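Local atomic coordinates of alkylpurine DNA glycosylase AlkC (Pseudomonas fluorescens, PDB entry 5VHV), a protein that probably removes alkylated purine bases from damaged DNA by hydrolysis, a base excision repair glycosylase that works without flipping the base out of the helix. Residues Pro3-Ile8 / Ser81-Leu86; Ala74-Leu79 / Lys108-Phe113. All blocks are in the same frame, centred on the assembly; numbering follows the deposited sequence.

How the interactions relate
Both contacts lie at the N-terminal side of the helical part of the chain, with centres about 15 Å apart. They share one stretch of chain: interaction 2 uses the end of helix 65-75 and the residues after it, and interaction 1 the following residues 81-86. They meet where Ser85 packs on Leu79 and on the backbone of Phe113. Each is partly buried, apolar and without a hydrogen bond across it. They differ in setting. Interaction 1 faces the DNA, and its backbone amides and aliphatic side chains also meet nucleotides and the bound polyether. Interaction 2 joins two neighbouring helix ends through aromatic rings and does not reach the DNA.

Interaction 1. Residues Pro3-Ile8 / Ser81-Leu86; sequences PALKEI and SGFVSL. With 9B4 ((2R,5R,13R,16R)-9-(hydroxymethyl)-9-{[(2R)-2-hydroxypropoxy]methyl}-5,13-dimethyl-4,7,11,14-tetraoxaheptadecane-2,16-diol), chain L; nucleotides of chain D.
Ile8, Leu5 and Phe83 form a small apolar contact between two loops on the DNA-facing side of the helical domain. Residues 3-8 precede helix 11-24. Residues 81-86 lead into helix 87-95. Ile8 is shared by two partners. CG1, anti to the backbone N (chi1 -161°), turns to Val84 and lies 3.9 Å from its CG2. This leaves Ile8 CG2 between the backbone N and the carbonyl carbon, where it meets the Phe83 ring obliquely, 3.8 Å from CD2. Leu5 CD2 also comes obliquely, 4.0 Å from Phe83 CZ. Leu86 CD1 lies over one face of that ring, toward its rim. Val46 of helix 46-60 touches both Leu5 and Phe83.

The start of 81-86 is held by Ser81. Its OG accepts from Val84 N at 3.0 Å in a nearly straight bond (174°), an ST motif. Its carbonyl O takes Ser85 N and Ser85 OG from opposite faces.

Two backbone N-H groups bond to the DNA strand. Leu5 N donates to O3' of DT6 of chain D at 3.1 Å, and Lys6 N to OP1 of DT7 of chain D at 3.0 Å. The Leu5 side chain packs against the DT6 base, with CB 3.4 Å from O2. Leu5, Gly82, Phe83 and Leu86 also line the polyether pocket, where Leu86 CD2 lies 3.8 Å from C15 of 9B4.

These two N-H hydrogen bonds go to groups common to all nucleotides and probably do not depend on base identity. The loops themselves meet by apolar packing, with Leu5 shared between the DNA strand and Phe83.

Interaction 2. Residues Ala74-Leu79 / Lys108-Phe113; sequences ALAPRL and KYFTTF
Ala76 points its methyl straight at the face of the Phe113 ring. CB sits 3.8 Å from the ring centroid and 5° off the ring normal, a well-centred CH-pi contact. Phe113 has CG anti to the carbonyl carbon (chi1 -64°), which turns the ring so that one face meets the Ala76 methyl. Two other rings share the same methyl. Phe110 meets it at the ring edge, with CD1 4.2 Å from Ala76 CB. Tyr109 comes obliquely, with CE2 4.1 Å from that CB. Pro77 lies beside the methyl. Its CB is 4.0 Å from Phe113 CE1, and its CD is 3.9 Å from Tyr109 OH. Pro77 crosses Tyr109 at about a right angle and Phe113 obliquely.

The contact joins the residues around the ends of helix 65-75 and helix 100-110. Such packing of successive helices is consistent with the HEAT-like helical repeats of the AlkC and AlkD glycosylases. Helix 87-95 covers one side, with Leu88 on Ala76 and Val92 on Phe110.

The rings also pack on one another. Phe113 CE2 lies 3.6 Å above one face of Tyr109, toward its rim. Tyr73 stacks with Tyr109 and accepts a hydrogen bond from its OH at the backbone O. An alanine in place of Phe113 is likely to leave the Ala76 methyl without the ring face it rests on and open a gap beside Pro77 and Tyr109. Phe113 N donates to Phe110 O at 2.9 Å.

Interaction 1. Residues Pro3-Ile8 / Ser81-Leu86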
loop_
_atom_site.group_PDB
_atom_site.type_symbol
_atom_site.label_atom_id
_atom_site.label_comp_id
_atom_site.label_asym_id
_atom_site.label_seq_id
_atom_site.Cartn_x
_atom_site.Cartn_y
_atom_site.Cartn_z
ATOM N N PRO A 3 8.774 -13.598 -15.608
ATOM C CA PRO A 3 9.981 -13.685 -14.781
ATOM C C PRO A 3 9.716 -13.086 -13.412
ATOM O O PRO A 3 8.902 -12.174 -13.257
ATOM C CB PRO A 3 11.015 -12.871 -15.565
ATOM C CG PRO A 3 10.533 -12.912 -16.979
ATOM C CD PRO A 3 9.035 -12.950 -16.905
ATOM N N ALA A 4 10.387 -13.632 -12.406
ATOM C CA ALA A 4 10.262 -13.083 -11.066
ATOM C C ALA A 4 10.793 -11.650 -11.030
ATOM O O ALA A 4 11.648 -11.249 -11.825
ATOM C CB ALA A 4 11.014 -13.961 -10.066
ATOM N N LEU A 5 10.283 -10.867 -10.087
ATOM C CA LEU A 5 10.734 -9.488 -9.976
ATOM C C LEU A 5 12.241 -9.389 -9.740
ATOM O O LEU A 5 12.877 -8.420 -10.183
ATOM C CB LEU A 5 9.987 -8.787 -8.849
ATOM C CG LEU A 5 10.293 -7.291 -8.720
ATOM C CD1 LEU A 5 9.896 -6.542 -10.009
ATOM C CD2 LEU A 5 9.544 -6.729 -7.536
ATOM N N LYS A 6 12.832 -10.355 -9.041
ATOM C CA LYS A 6 14.263 -10.252 -8.762
ATOM C C LYS A 6 15.092 -10.212 -10.048
ATOM O O LYS A 6 16.227 -9.725 -10.026
ATOM C CB LYS A 6 14.720 -11.405 -7.874
ATOM C CG LYS A 6 14.581 -12.788 -8.526
ATOM C CD LYS A 6 14.726 -13.878 -7.472
ATOM C CE LYS A 6 14.560 -15.261 -8.069
ATOM N NZ LYS A 6 14.347 -16.279 -7.006
ATOM N N GLU A 7 14.545 -10.681 -11.176
ATOM C CA GLU A 7 15.312 -10.652 -12.415
ATOM C C GLU A 7 15.460 -9.242 -12.970
ATOM O O GLU A 7 16.226 -9.038 -13.913
ATOM C CB GLU A 7 14.659 -11.570 -13.438
ATOM C CG GLU A 7 14.577 -13.011 -12.959
ATOM C CD GLU A 7 15.932 -13.629 -12.645
ATOM O OE1 GLU A 7 15.990 -14.458 -11.708
ATOM O OE2 GLU A 7 16.933 -13.286 -13.321
ATOM N N ILE A 8 14.769 -8.260 -12.393
ATOM C CA ILE A 8 15.047 -6.874 -12.752
ATOM C C ILE A 8 16.499 -6.534 -12.418
ATOM O O ILE A 8 17.137 -5.731 -13.108
ATOM C CB ILE A 8 14.047 -5.930 -12.049
ATOM C CG1 ILE A 8 13.999 -4.572 -12.736
ATOM C CG2 ILE A 8 14.401 -5.745 -10.593
ATOM C CD1 ILE A 8 13.175 -4.584 -13.991
ATOM N N SER A 81 15.514 2.231 -15.345
ATOM C CA SER A 81 14.451 1.672 -14.509
ATOM C C SER A 81 14.290 2.464 -13.219
ATOM O O SER A 81 15.266 2.689 -12.499
ATOM C CB SER A 81 14.749 0.210 -14.173
ATOM O OG SER A 81 13.927 -0.220 -13.093
ATOM N N GLY A 82 13.048 2.840 -12.911
ATOM C CA GLY A 82 12.768 3.521 -11.658
ATOM C C GLY A 82 12.902 2.613 -10.442
ATOM O O GLY A 82 13.373 3.037 -9.386
ATOM N N PHE A 83 12.510 1.348 -10.584
ATOM C CA PHE A 83 12.683 0.395 -9.492
ATOM C C PHE A 83 14.162 0.135 -9.227
ATOM O O PHE A 83 14.601 0.119 -8.072
ATOM C CB PHE A 83 11.950 -0.901 -9.831
ATOM C CG PHE A 83 11.956 -1.887 -8.717
ATOM C CD1 PHE A 83 10.961 -1.872 -7.760
ATOM C CD2 PHE A 83 12.984 -2.804 -8.594
ATOM C CE1 PHE A 83 10.983 -2.782 -6.699
ATOM C CE2 PHE A 83 13.006 -3.710 -7.547
ATOM C CZ PHE A 83 11.998 -3.695 -6.602
ATOM N N VAL A 84 14.959 -0.041 -10.283
ATOM C CA VAL A 84 16.397 -0.233 -10.097
ATOM C C VAL A 84 17.006 0.954 -9.358
ATOM O O VAL A 84 17.919 0.792 -8.540
ATOM C CB VAL A 84 17.085 -0.475 -11.450
ATOM C CG1 VAL A 84 18.610 -0.313 -11.339
ATOM C CG2 VAL A 84 16.748 -1.867 -11.948
ATOM N N SER A 85 16.500 2.161 -9.619
ATOM C CA SER A 85 17.039 3.371 -9.015
ATOM C C SER A 85 16.866 3.425 -7.501
ATOM O O SER A 85 17.447 4.314 -6.863
ATOM C CB SER A 85 16.389 4.597 -9.658
ATOM O OG SER A 85 16.642 4.576 -11.068
ATOM N N LEU A 86 16.108 2.506 -6.904
ATOM C CA LEU A 86 16.045 2.428 -5.442
ATOM C C LEU A 86 17.417 2.275 -4.787
ATOM O O LEU A 86 17.558 2.627 -3.607
ATOM C CB LEU A 86 15.163 1.257 -4.993
ATOM C CG LEU A 86 13.673 1.348 -5.284
ATOM C CD1 LEU A 86 12.973 0.009 -5.026
ATOM C CD2 LEU A 86 13.038 2.443 -4.476
HETATM C C01 9B4 L . 4.357 -8.539 -4.707
HETATM C C02 9B4 L . 4.143 -7.068 -5.065
HETATM C C03 9B4 L . 5.190 -6.651 -6.079
HETATM C C05 9B4 L . 6.115 -4.875 -7.227
HETATM C C06 9B4 L . 5.765 -3.645 -8.058
HETATM C C07 9B4 L . 5.267 -2.519 -7.162
HETATM C C09 9B4 L . 5.826 -1.143 -5.360
HETATM C C10 9B4 L . 6.971 -0.207 -4.963
HETATM C C12 9B4 L . 8.612 1.252 -5.880
HETATM C C13 9B4 L . 8.852 2.191 -7.067
HETATM C C15 9B4 L . 10.298 2.686 -7.053
HETATM C C16 9B4 L . 8.047 -1.063 -4.309
HETATM C C17 9B4 L . 4.645 -3.934 -9.069
HETATM C C23 9B4 L . 7.091 -3.235 -8.710
HETATM C C25 9B4 L . 7.411 -2.863 -10.954
HETATM C C26 9B4 L . 7.851 -1.800 -11.949
HETATM C C27 9B4 L . 7.839 -0.394 -11.337
HETATM C C34 9B4 L . 3.122 -5.616 -3.485
HETATM C C35 9B4 L . 3.408 -4.152 -3.191
HETATM C C37 9B4 L . 2.299 -3.640 -2.270
HETATM O O04 9B4 L . 5.050 -5.289 -6.416
HETATM O O08 9B4 L . 6.266 -2.117 -6.275
HETATM O O11 9B4 L . 7.477 0.452 -6.097
HETATM O O14 9B4 L . 8.624 1.511 -8.269
HETATM O O18 9B4 L . 4.876 -5.073 -9.861
HETATM O O24 9B4 L . 6.934 -2.317 -9.743
HETATM O O28 9B4 L . 9.153 -2.148 -12.319
HETATM O O33 9B4 L . 4.285 -6.242 -3.949
HETATM O O36 9B4 L . 4.668 -4.038 -2.583
ATOM P P DT D 7 9.891 -12.417 -6.644
ATOM O OP1 DT D 7 11.163 -11.985 -7.229
ATOM O OP2 DT D 7 9.715 -13.869 -6.327
ATOM O "O5'" DT D 7 9.484 -11.630 -5.359
ATOM C "C5'" DT D 7 9.661 -10.243 -5.337
ATOM C "C4'" DT D 7 9.341 -9.694 -3.972
ATOM O "O4'" DT D 7 7.927 -9.855 -3.709
ATOM C "C3'" DT D 7 10.071 -10.358 -2.794
ATOM O "O3'" DT D 7 11.037 -9.424 -2.283
ATOM C "C2'" DT D 7 8.938 -10.704 -1.790
ATOM C "C1'" DT D 7 7.739 -9.919 -2.321
ATOM N N1 DT D 7 6.435 -10.531 -2.070
ATOM C C2 DT D 7 5.458 -9.803 -1.424
ATOM O O2 DT D 7 5.619 -8.654 -1.023
ATOM N N3 DT D 7 4.253 -10.446 -1.297
ATOM C C4 DT D 7 3.947 -11.720 -1.709
ATOM O O4 DT D 7 2.844 -12.220 -1.517
ATOM C C5 DT D 7 5.013 -12.428 -2.383
ATOM C C7 DT D 7 4.791 -13.822 -2.884
ATOM C C6 DT D 7 6.195 -11.806 -2.532
ATOM P P DT D 6 3.559 -14.256 -6.904
ATOM O OP1 DT D 6 2.984 -14.352 -8.254
ATOM O OP2 DT D 6 3.313 -15.301 -5.895
ATOM O "O5'" DT D 6 5.150 -14.081 -6.995
ATOM C "C5'" DT D 6 5.845 -14.312 -8.203
ATOM C "C4'" DT D 6 6.721 -13.125 -8.553
ATOM O "O4'" DT D 6 5.912 -12.099 -9.183
ATOM C "C3'" DT D 6 7.396 -12.422 -7.353
ATOM O "O3'" DT D 6 8.719 -12.055 -7.676
ATOM C "C2'" DT D 6 6.521 -11.196 -7.153
ATOM C "C1'" DT D 6 6.241 -10.858 -8.598
ATOM N N1 DT D 6 5.142 -9.881 -8.833
ATOM C C2 DT D 6 5.472 -8.570 -9.081
ATOM O O2 DT D 6 6.615 -8.161 -9.075
ATOM N N3 DT D 6 4.406 -7.745 -9.326
ATOM C C4 DT D 6 3.070 -8.096 -9.347
ATOM O O4 DT D 6 2.185 -7.282 -9.585
ATOM C C5 DT D 6 2.789 -9.488 -9.101
ATOM C C7 DT D 6 1.365 -9.980 -9.125
ATOM C C6 DT D 6 3.828 -10.312 -8.865
#

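Interaction 2. Residues Ala74-Leu79 / Lys108-Phe113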
loop_
_atom_site.group_PDB
_atom_site.type_symbol
_atom_site.label_atom_id
_atom_site.label_comp_id
_atom_site.label_asym_id
_atom_site.label_seq_id
_atom_site.Cartn_x
_atom_site.Cartn_y
_atom_site.Cartn_z
ATOM N N ALA A 74 24.799 12.220 -11.170
ATOM C CA ALA A 74 24.886 12.121 -12.623
ATOM C C ALA A 74 24.385 10.779 -13.125
ATOM O O ALA A 74 23.850 10.696 -14.239
ATOM C CB ALA A 74 26.317 12.345 -13.095
ATOM N N LEU A 75 24.525 9.729 -12.310
ATOM C CA LEU A 75 24.086 8.405 -12.723
ATOM C C LEU A 75 22.560 8.324 -12.804
ATOM O O LEU A 75 22.023 7.635 -13.680
ATOM C CB LEU A 75 24.620 7.357 -11.745
ATOM C CG LEU A 75 24.318 5.903 -12.112
ATOM C CD1 LEU A 75 25.075 5.476 -13.343
ATOM C CD2 LEU A 75 24.594 4.975 -10.916
ATOM N N ALA A 76 21.854 9.037 -11.932
ATOM C CA ALA A 76 20.412 8.825 -11.803
ATOM C C ALA A 76 19.660 8.937 -13.123
ATOM O O ALA A 76 18.918 8.001 -13.457
ATOM C CB ALA A 76 19.853 9.786 -10.748
ATOM N N PRO A 77 19.823 9.994 -13.929
ATOM C CA PRO A 77 19.065 10.074 -15.200
ATOM C C PRO A 77 19.506 9.079 -16.268
ATOM O O PRO A 77 18.789 8.913 -17.261
ATOM C CB PRO A 77 19.306 11.519 -15.660
ATOM C CG PRO A 77 20.597 11.918 -15.003
ATOM C CD PRO A 77 20.579 11.231 -13.658
ATOM N N ARG A 78 20.648 8.414 -16.109
ATOM C CA ARG A 78 21.125 7.432 -17.072
ATOM C C ARG A 78 20.546 6.040 -16.855
ATOM O O ARG A 78 20.687 5.189 -17.745
ATOM C CB ARG A 78 22.655 7.345 -17.020
ATOM C CG ARG A 78 23.346 8.702 -17.085
ATOM C CD ARG A 78 24.862 8.560 -17.131
ATOM N NE ARG A 78 25.282 7.923 -18.365
ATOM C CZ ARG A 78 25.782 8.556 -19.421
ATOM N NH1 ARG A 78 25.970 9.869 -19.412
ATOM N NH2 ARG A 78 26.099 7.865 -20.500
ATOM N N LEU A 79 19.917 5.792 -15.706
ATOM C CA LEU A 79 19.363 4.476 -15.402
ATOM C C LEU A 79 18.041 4.270 -16.130
ATOM O O LEU A 79 17.229 5.190 -16.237
ATOM C CB LEU A 79 19.159 4.310 -13.899
ATOM C CG LEU A 79 20.440 4.416 -13.055
ATOM C CD1 LEU A 79 20.123 4.231 -11.582
ATOM C CD2 LEU A 79 21.457 3.394 -13.489
ATOM N N LYS A 108 15.928 13.970 -1.535
ATOM C CA LYS A 108 14.923 14.783 -2.212
ATOM C C LYS A 108 15.149 14.759 -3.719
ATOM O O LYS A 108 14.195 14.756 -4.507
ATOM C CB LYS A 108 14.974 16.217 -1.698
ATOM C CG LYS A 108 13.939 17.132 -2.326
ATOM C CD LYS A 108 14.162 18.594 -1.932
ATOM C CE LYS A 108 13.179 19.472 -2.679
ATOM N NZ LYS A 108 13.274 20.911 -2.287
ATOM N N TYR A 109 16.412 14.755 -4.128
ATOM C CA TYR A 109 16.755 14.666 -5.546
ATOM C C TYR A 109 16.450 13.277 -6.108
ATOM O O TYR A 109 15.803 13.145 -7.155
ATOM C CB TYR A 109 18.233 14.996 -5.724
ATOM C CG TYR A 109 18.769 14.734 -7.115
ATOM C CD1 TYR A 109 18.555 15.640 -8.137
ATOM C CD2 TYR A 109 19.483 13.574 -7.399
ATOM C CE1 TYR A 109 19.064 15.412 -9.427
ATOM C CE2 TYR A 109 19.988 13.336 -8.673
ATOM C CZ TYR A 109 19.788 14.266 -9.670
ATOM O OH TYR A 109 20.278 14.025 -10.946
ATOM N N PHE A 110 16.930 12.229 -5.438
ATOM C CA PHE A 110 16.764 10.861 -5.950
ATOM C C PHE A 110 15.307 10.397 -5.982
ATOM O O PHE A 110 14.957 9.538 -6.803
ATOM C CB PHE A 110 17.576 9.869 -5.110
ATOM C CG PHE A 110 19.079 9.944 -5.306
ATOM C CD1 PHE A 110 19.640 10.112 -6.567
ATOM C CD2 PHE A 110 19.927 9.794 -4.215
ATOM C CE1 PHE A 110 21.025 10.167 -6.723
ATOM C CE2 PHE A 110 21.320 9.824 -4.365
ATOM C CZ PHE A 110 21.866 10.026 -5.613
ATOM N N THR A 111 14.449 10.915 -5.096
ATOM C CA THR A 111 13.112 10.346 -4.974
ATOM C C THR A 111 12.292 10.532 -6.254
ATOM O O THR A 111 11.391 9.723 -6.521
ATOM C CB THR A 111 12.384 10.935 -3.751
ATOM O OG1 THR A 111 11.353 10.032 -3.327
ATOM C CG2 THR A 111 11.770 12.296 -4.038
ATOM N N THR A 112 12.604 11.543 -7.076
ATOM C CA THR A 112 11.895 11.689 -8.347
ATOM C C THR A 112 12.265 10.606 -9.363
ATOM O O THR A 112 11.475 10.311 -10.268
ATOM C CB THR A 112 12.162 13.076 -8.949
ATOM O OG1 THR A 112 13.540 13.198 -9.330
ATOM C CG2 THR A 112 11.833 14.182 -7.948
ATOM N N PHE A 113 13.429 9.995 -9.234
ATOM C CA PHE A 113 13.865 8.945 -10.148
ATOM C C PHE A 113 13.352 7.579 -9.741
ATOM O O PHE A 113 13.274 6.673 -10.572
ATOM C CB PHE A 113 15.404 8.925 -10.194
ATOM C CG PHE A 113 15.986 10.180 -10.762
ATOM C CD1 PHE A 113 16.156 10.308 -12.129
ATOM C CD2 PHE A 113 16.308 11.259 -9.939
ATOM C CE1 PHE A 113 16.669 11.464 -12.675
ATOM C CE2 PHE A 113 16.827 12.420 -10.481
ATOM C CZ PHE A 113 17.001 12.532 -11.848
#